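Local atomic coordinates of transcriptional regulator, AraC family (Pseudomonas putida, PDB entry 3GRA), a protein that probably acts as a DNA-binding transcription factor of the AraC family, seen here as its DJ-1/PfpI-like domain without the DNA-binding part. Residues 178-181 with 182-186; 169-172 with 173-177; 81-84 with 85-89. All blocks are in the same frame, centred on the assembly; numbering follows the deposited sequence.

How the contacts relate
Contacts 1 and 2 lie on two successive helices, 178-188 and 161-176, with centres 9 Å apart, and they touch: D178 OD1 meets R173 CG at 3.2 Å, and L180 and A181 pack on V172. Both are partly buried, each with backbone i to i+4 bonds and one leucine-centred apolar pair, while E182 and E186 of contact 1 and R174 of contact 2 are exposed. Contact 3 lies on the opposite side of the chain's centre, about 21 Å from contact 2 and 25 Å from contact 1 between nearest atoms. It is a surface loop without repeating bonds, shaped by P84, an inverse gamma turn and a tyrosine ring tied to a neighbouring loop.

Contact 1 of 3, residues 178-181 with 182-186; sequences DGLA and EGVEE
Four successive i to i+4 backbone bonds join D178-A181 to E182-E185 in the first turns of helix 178-188, from E182 N to D178 O (2.8 Å) through to E185 N on A181 O (2.9 Å). The third, from V184 N to L180 O, runs nearly along the C=O axis, with a C=O...N angle of 164°. That carbonyl oxygen also carries a side-chain contact, since V184 CG2 rests 3.1 Å from L180 O. The valine's first torsion explains this: CG1 stands anti to its own nitrogen (chi1 173°), and CG2 is left beside that nitrogen, facing back to the preceding turn. The same methyl reaches the leucine's branch point only loosely, with L180 CG at 4.4 Å from V184 CG2. On the outer side, E182 sets its CB 3.1 Å from D178 O, and from there its extended chain carries the carboxylate into an exposed position. E185 likewise starts close to the backbone, CB 3.5 Å from A181 O, and is extended beyond CG. Between these two faces G183 contributes backbone alone, its N bonded to G179 O. L180 also packs on L34 and V184 on T30, both of helix 18-34, while A181 is buried against helix 161-176. The result is an amphipathic helix at the C-terminal end of a DJ-1/PfpI-type alpha/beta domain, its apolar side turned to two other helices, with E182 and E186 exposed.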
loop_
_atom_site.group_PDB
_atom_site.type_symbol
_atom_site.label_atom_id
_atom_site.label_comp_id
_atom_site.label_asym_id
_atom_site.label_seq_id
_atom_site.Cartn_x
_atom_site.Cartn_y
_atom_site.Cartn_z
ATOM N N ASP A 178 17.698 -2.808 18.204
ATOM C CA ASP A 178 18.301 -2.720 16.883
ATOM C C ASP A 178 18.282 -4.101 16.235
ATOM O O ASP A 178 18.177 -4.231 15.014
ATOM C CB ASP A 178 19.749 -2.223 16.997
ATOM C CG ASP A 178 19.875 -0.962 17.844
ATOM O OD1 ASP A 178 19.314 0.084 17.453
ATOM O OD2 ASP A 178 20.540 -1.020 18.906
ATOM N N GLY A 179 18.380 -5.129 17.069
ATOM C CA GLY A 179 18.380 -6.494 16.577
ATOM C C GLY A 179 17.184 -6.843 15.714
ATOM O O GLY A 179 17.349 -7.348 14.600
ATOM N N LEU A 180 15.980 -6.577 16.214
ATOM C CA LEU A 180 14.764 -6.883 15.460
ATOM C C LEU A 180 14.657 -6.013 14.211
ATOM O O LEU A 180 14.428 -6.516 13.114
ATOM C CB LEU A 180 13.529 -6.674 16.341
ATOM C CG LEU A 180 12.240 -7.338 15.855
ATOM C CD1 LEU A 180 12.436 -8.843 15.807
ATOM C CD2 LEU A 180 11.095 -6.987 16.786
ATOM N N ALA A 181 14.839 -4.706 14.381
ATOM C CA ALA A 181 14.750 -3.766 13.265
ATOM C C ALA A 181 15.722 -4.114 12.148
ATOM O O ALA A 181 15.367 -4.079 10.970
ATOM C CB ALA A 181 15.006 -2.347 13.752
ATOM N N GLU A 182 16.952 -4.447 12.524
ATOM C CA GLU A 182 17.967 -4.804 11.548
ATOM C C GLU A 182 17.526 -6.066 10.815
ATOM O O GLU A 182 17.739 -6.203 9.613
ATOM C CB GLU A 182 19.313 -5.046 12.240
ATOM C CG GLU A 182 20.476 -5.242 11.279
ATOM C CD GLU A 182 21.725 -5.814 11.949
ATOM O OE1 GLU A 182 22.783 -5.856 11.283
ATOM O OE2 GLU A 182 21.646 -6.228 13.128
ATOM N N GLY A 183 16.905 -6.986 11.547
ATOM C CA GLY A 183 16.444 -8.226 10.943
ATOM C C GLY A 183 15.271 -8.002 10.007
ATOM O O GLY A 183 15.163 -8.647 8.962
ATOM N N VAL A 184 14.386 -7.087 10.397
ATOM C CA VAL A 184 13.209 -6.742 9.607
ATOM C C VAL A 184 13.657 -6.149 8.282
ATOM O O VAL A 184 13.153 -6.511 7.213
ATOM C CB VAL A 184 12.338 -5.690 10.330
ATOM C CG1 VAL A 184 11.226 -5.216 9.418
ATOM C CG2 VAL A 184 11.767 -6.278 11.618
ATOM N N GLU A 185 14.613 -5.229 8.371
ATOM C CA GLU A 185 15.162 -4.550 7.207
ATOM C C GLU A 185 15.774 -5.521 6.194
ATOM O O GLU A 185 15.625 -5.338 4.985
ATOM C CB GLU A 185 16.206 -3.529 7.669
ATOM C CG GLU A 185 16.911 -2.782 6.552
ATOM C CD GLU A 185 17.776 -1.648 7.082
ATOM O OE1 GLU A 185 18.519 -1.033 6.286
ATOM O OE2 GLU A 185 17.706 -1.371 8.299
ATOM N N GLU A 186 16.452 -6.555 6.685
ATOM C CA GLU A 186 17.076 -7.540 5.804
ATOM C C GLU A 186 16.045 -8.198 4.889
ATOM O O GLU A 186 16.275 -8.377 3.692
ATOM C CB GLU A 186 17.788 -8.618 6.631
ATOM C CG GLU A 186 18.925 -8.096 7.501
ATOM C CD GLU A 186 19.966 -7.330 6.704
ATOM O OE1 GLU A 186 20.573 -7.921 5.784
ATOM O OE2 GLU A 186 20.180 -6.132 6.997
#

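Contact 2 of 3, residues 169-172 with 173-177; sequences LGLV and RRLYG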
loop_
_atom_site.group_PDB
_atom_site.type_symbol
_atom_site.label_atom_id
_atom_site.label_comp_id
_atom_site.label_asym_id
_atom_site.label_seq_id
_atom_site.Cartn_x
_atom_site.Cartn_y
_atom_site.Cartn_z
ATOM N N LEU A 169 10.518 1.567 11.301
ATOM C CA LEU A 169 11.743 0.872 11.689
ATOM C C LEU A 169 12.226 1.578 12.943
ATOM O O LEU A 169 12.761 0.952 13.863
ATOM C CB LEU A 169 12.810 0.962 10.584
ATOM C CG LEU A 169 12.647 -0.110 9.498
ATOM C CD1 LEU A 169 13.483 0.222 8.268
ATOM C CD2 LEU A 169 13.041 -1.465 10.098
ATOM N N GLY A 170 12.016 2.890 12.978
ATOM C CA GLY A 170 12.415 3.664 14.137
ATOM C C GLY A 170 11.599 3.202 15.331
ATOM O O GLY A 170 12.099 3.104 16.454
ATOM N N LEU A 171 10.331 2.894 15.076
ATOM C CA LEU A 171 9.447 2.435 16.129
ATOM C C LEU A 171 9.876 1.049 16.611
ATOM O O LEU A 171 9.921 0.799 17.813
ATOM C CB LEU A 171 7.995 2.387 15.629
ATOM C CG LEU A 171 6.938 1.863 16.618
ATOM C CD1 LEU A 171 7.012 2.683 17.902
ATOM C CD2 LEU A 171 5.522 1.967 16.012
ATOM N N VAL A 172 10.190 0.156 15.674
ATOM C CA VAL A 172 10.613 -1.198 16.026
ATOM C C VAL A 172 11.911 -1.167 16.839
ATOM O O VAL A 172 12.066 -1.888 17.822
ATOM C CB VAL A 172 10.823 -2.050 14.758
ATOM C CG1 VAL A 172 11.303 -3.450 15.133
ATOM C CG2 VAL A 172 9.514 -2.128 13.971
ATOM N N ARG A 173 12.831 -0.312 16.419
ATOM C CA ARG A 173 14.125 -0.148 17.073
ATOM C C ARG A 173 13.951 0.319 18.528
ATOM O O ARG A 173 14.593 -0.198 19.442
ATOM C CB ARG A 173 14.927 0.878 16.266
ATOM C CG ARG A 173 16.393 1.016 16.585
ATOM C CD ARG A 173 17.059 1.894 15.521
ATOM N NE ARG A 173 17.058 1.263 14.200
ATOM C CZ ARG A 173 16.714 1.876 13.065
ATOM N NH1 ARG A 173 16.328 3.148 13.076
ATOM N NH2 ARG A 173 16.774 1.225 11.911
ATOM N N ARG A 174 13.064 1.289 18.729
ATOM C CA ARG A 174 12.789 1.865 20.043
ATOM C C ARG A 174 12.043 0.941 21.011
ATOM O O ARG A 174 12.063 1.156 22.227
ATOM C CB ARG A 174 11.985 3.156 19.860
ATOM C CG ARG A 174 11.321 3.710 21.111
ATOM C CD ARG A 174 12.301 4.427 22.020
ATOM N NE ARG A 174 11.658 4.904 23.243
ATOM C CZ ARG A 174 10.771 5.893 23.300
ATOM N NH1 ARG A 174 10.404 6.535 22.199
ATOM N NH2 ARG A 174 10.252 6.250 24.468
ATOM N N LEU A 175 11.394 -0.087 20.479
ATOM C CA LEU A 175 10.631 -1.004 21.309
ATOM C C LEU A 175 11.285 -2.367 21.535
ATOM O O LEU A 175 11.302 -2.869 22.655
ATOM C CB LEU A 175 9.242 -1.220 20.698
ATOM C CG LEU A 175 8.352 0.010 20.508
ATOM C CD1 LEU A 175 7.130 -0.356 19.681
ATOM C CD2 LEU A 175 7.953 0.558 21.860
ATOM N N TYR A 176 11.826 -2.966 20.482
ATOM C CA TYR A 176 12.417 -4.285 20.630
ATOM C C TYR A 176 13.910 -4.402 20.311
ATOM O O TYR A 176 14.464 -5.504 20.266
ATOM C CB TYR A 176 11.577 -5.282 19.823
ATOM C CG TYR A 176 10.109 -5.210 20.221
ATOM C CD1 TYR A 176 9.159 -4.606 19.394
ATOM C CD2 TYR A 176 9.689 -5.665 21.473
ATOM C CE1 TYR A 176 7.833 -4.450 19.807
ATOM C CE2 TYR A 176 8.371 -5.515 21.897
ATOM C CZ TYR A 176 7.447 -4.904 21.062
ATOM O OH TYR A 176 6.155 -4.720 21.505
ATOM N N GLY A 177 14.559 -3.257 20.101
ATOM C CA GLY A 177 15.987 -3.250 19.838
ATOM C C GLY A 177 16.447 -3.216 18.395
ATOM O O GLY A 177 15.701 -3.557 17.481
#
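L171 and L175 form the tight side of this end of helix 161-176, crossing at a slant with L171 CD1 3.5 Å from L175 CD1. L175 holds CG anti to its carbonyl carbon (chi1 -59°), which brings L175 CG back over the previous turn, 3.2 Å from L171 O. Both pack on Y6 of strand 6-12, and L175 joins V172 against F39 of strand 39-45, so this face lies on the central sheet of the DJ-1/PfpI-like alpha/beta fold. Regular bonds such as R173 N to L169 O (2.9 Å) then give way. V172 O takes two donors: Y176 N nearly straight at 2.9 Å, and L175 N from above the carbonyl plane at 3.3 Å; L175 N keeps only a weak bond to L171 O. G177 leaves the helix with positive phi (96°), a conformation that by itself calls for glycine, at the N-cap of helix 178-188. R173, bent at chi3 and partly covered by D178 and A181 of helix 178-188, has L169 O over the centre of one guanidinium face. R174 is the solvent side: it touches the preceding turn through CB, 3.4 Å from G170 O, before leading away to an exposed end.

Contact 3 of 3, residues 81-84 with 85-89; sequences LRTP and LKYPE
An inverse gamma turn centred on L85 shapes the loop between strand 74-78 and helix 90-100, closed by a weak hydrogen bond from K86 N to P84 O (3.1 Å, N-H...O angle 138°). The turn brings the side chains of P84 and K86 side by side, pointing the same way. K86 has its CG wedged between its own nitrogen and carbonyl carbon (chi1 52°), and the extended chain beyond runs along the proline ring until K86 CE presses on P84 CG at 3.4 Å, tighter than usual for two carbons. Next to them Y87 lies in the left-handed helical region, and with CG opposite its carbonyl carbon (chi1 -51°) the ring folds back against P84 and K86. K86 CG sits over the centre of one ring face, 3.6 Å above the plane. T83 CG2 comes to the ring edge, 4.2 Å from Y87 CE2, while P84 O approaches that same CE2 obliquely at 3.4 Å. In this DJ-1/PfpI-like domain the loop is tied to the one that follows strand 6-12: Y87 OH accepts a hydrogen bond from E14 N, and T83 OG1 gives one to E14 O. The phenol oxygen also touches the proline, with Y87 OH 3.7 Å from P84 CG. Were the ring cut back to an alanine, E14 N would probably lose this acceptor, and K86 CG and P84 CG the surface they rest on. The backbone is held from helix 110-117, where R116 NH1 bonds to K86 O. D91, which binds magnesium in a crystal structure of this protein although none is bound by D91 of this chain here, has its side chain about 8 Å from that of Y87.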
loop_
_atom_site.group_PDB
_atom_site.type_symbol
_atom_site.label_atom_id
_atom_site.label_comp_id
_atom_site.label_asym_id
_atom_site.label_seq_id
_atom_site.Cartn_x
_atom_site.Cartn_y
_atom_site.Cartn_z
ATOM N N LEU A 81 -1.471 12.777 -1.374
ATOM C CA LEU A 81 -1.426 13.969 -2.209
ATOM C C LEU A 81 -2.793 14.592 -2.451
ATOM O O LEU A 81 -2.979 15.800 -2.264
ATOM C CB LEU A 81 -0.792 13.633 -3.563
ATOM C CG LEU A 81 -0.804 14.793 -4.559
ATOM C CD1 LEU A 81 0.036 15.934 -4.003
ATOM C CD2 LEU A 81 -0.269 14.330 -5.911
ATOM N N ARG A 82 -3.745 13.764 -2.866
ATOM C CA ARG A 82 -5.084 14.241 -3.164
ATOM C C ARG A 82 -6.032 14.215 -1.963
ATOM O O ARG A 82 -7.206 14.560 -2.089
ATOM C CB ARG A 82 -5.657 13.427 -4.333
ATOM C CG ARG A 82 -4.815 13.552 -5.621
ATOM C CD ARG A 82 -4.938 14.948 -6.240
ATOM N NE ARG A 82 -3.799 15.328 -7.086
ATOM C CZ ARG A 82 -3.348 14.632 -8.128
ATOM N NH1 ARG A 82 -3.928 13.491 -8.481
ATOM N NH2 ARG A 82 -2.313 15.085 -8.826
ATOM N N THR A 83 -5.522 13.824 -0.795
ATOM C CA THR A 83 -6.355 13.771 0.404
ATOM C C THR A 83 -6.934 15.132 0.768
ATOM O O THR A 83 -6.205 16.102 0.985
ATOM C CB THR A 83 -5.581 13.262 1.627
ATOM O OG1 THR A 83 -5.161 11.902 1.417
ATOM C CG2 THR A 83 -6.464 13.338 2.861
ATOM N N PRO A 84 -8.269 15.222 0.838
ATOM C CA PRO A 84 -8.886 16.504 1.190
ATOM C C PRO A 84 -8.522 16.925 2.623
ATOM O O PRO A 84 -8.505 16.103 3.542
ATOM C CB PRO A 84 -10.383 16.239 0.979
ATOM C CG PRO A 84 -10.508 14.745 1.152
ATOM C CD PRO A 84 -9.282 14.224 0.456
ATOM N N LEU A 85 -8.215 18.209 2.797
ATOM C CA LEU A 85 -7.826 18.739 4.091
ATOM C C LEU A 85 -9.043 19.188 4.889
ATOM O O LEU A 85 -9.244 20.381 5.126
ATOM C CB LEU A 85 -6.860 19.904 3.902
ATOM C CG LEU A 85 -5.645 19.612 3.024
ATOM C CD1 LEU A 85 -4.826 20.883 2.829
ATOM C CD2 LEU A 85 -4.797 18.518 3.657
ATOM N N LYS A 86 -9.857 18.226 5.311
ATOM C CA LYS A 86 -11.063 18.535 6.075
ATOM C C LYS A 86 -11.081 17.682 7.335
ATOM O O LYS A 86 -10.181 17.790 8.169
ATOM C CB LYS A 86 -12.281 18.205 5.232
ATOM C CG LYS A 86 -12.138 16.776 4.734
ATOM C CD LYS A 86 -13.398 16.320 3.896
ATOM C CE LYS A 86 -13.328 14.952 3.056
ATOM N NZ LYS A 86 -14.355 14.316 2.209
ATOM N N TYR A 87 -12.113 16.853 7.483
ATOM C CA TYR A 87 -12.225 15.984 8.638
ATOM C C TYR A 87 -12.052 16.758 9.940
ATOM O O TYR A 87 -11.225 16.391 10.780
ATOM C CB TYR A 87 -11.162 14.885 8.544
ATOM C CG TYR A 87 -11.152 14.154 7.218
ATOM C CD1 TYR A 87 -12.232 13.364 6.824
ATOM C CD2 TYR A 87 -10.054 14.236 6.366
ATOM C CE1 TYR A 87 -12.217 12.668 5.616
ATOM C CE2 TYR A 87 -10.024 13.547 5.162
ATOM C CZ TYR A 87 -11.109 12.761 4.790
ATOM O OH TYR A 87 -11.073 12.057 3.600
ATOM N N PRO A 88 -12.839 17.831 10.130
ATOM C CA PRO A 88 -12.768 18.657 11.341
ATOM C C PRO A 88 -12.851 17.873 12.646
ATOM O O PRO A 88 -12.333 18.315 13.671
ATOM C CB PRO A 88 -13.946 19.618 11.177
ATOM C CG PRO A 88 -14.897 18.845 10.314
ATOM C CD PRO A 88 -13.976 18.247 9.288
ATOM N N GLU A 89 -13.511 16.721 12.610
ATOM C CA GLU A 89 -13.651 15.898 13.803
ATOM C C GLU A 89 -12.315 15.450 14.371
ATOM O O GLU A 89 -12.180 15.208 15.583
ATOM C CB GLU A 89 -14.483 14.657 13.475
ATOM C CG GLU A 89 -13.874 13.843 12.343
ATOM C CD GLU A 89 -14.784 12.766 11.838
ATOM O OE1 GLU A 89 -15.216 11.925 12.655
ATOM O OE2 GLU A 89 -15.065 12.754 10.626
#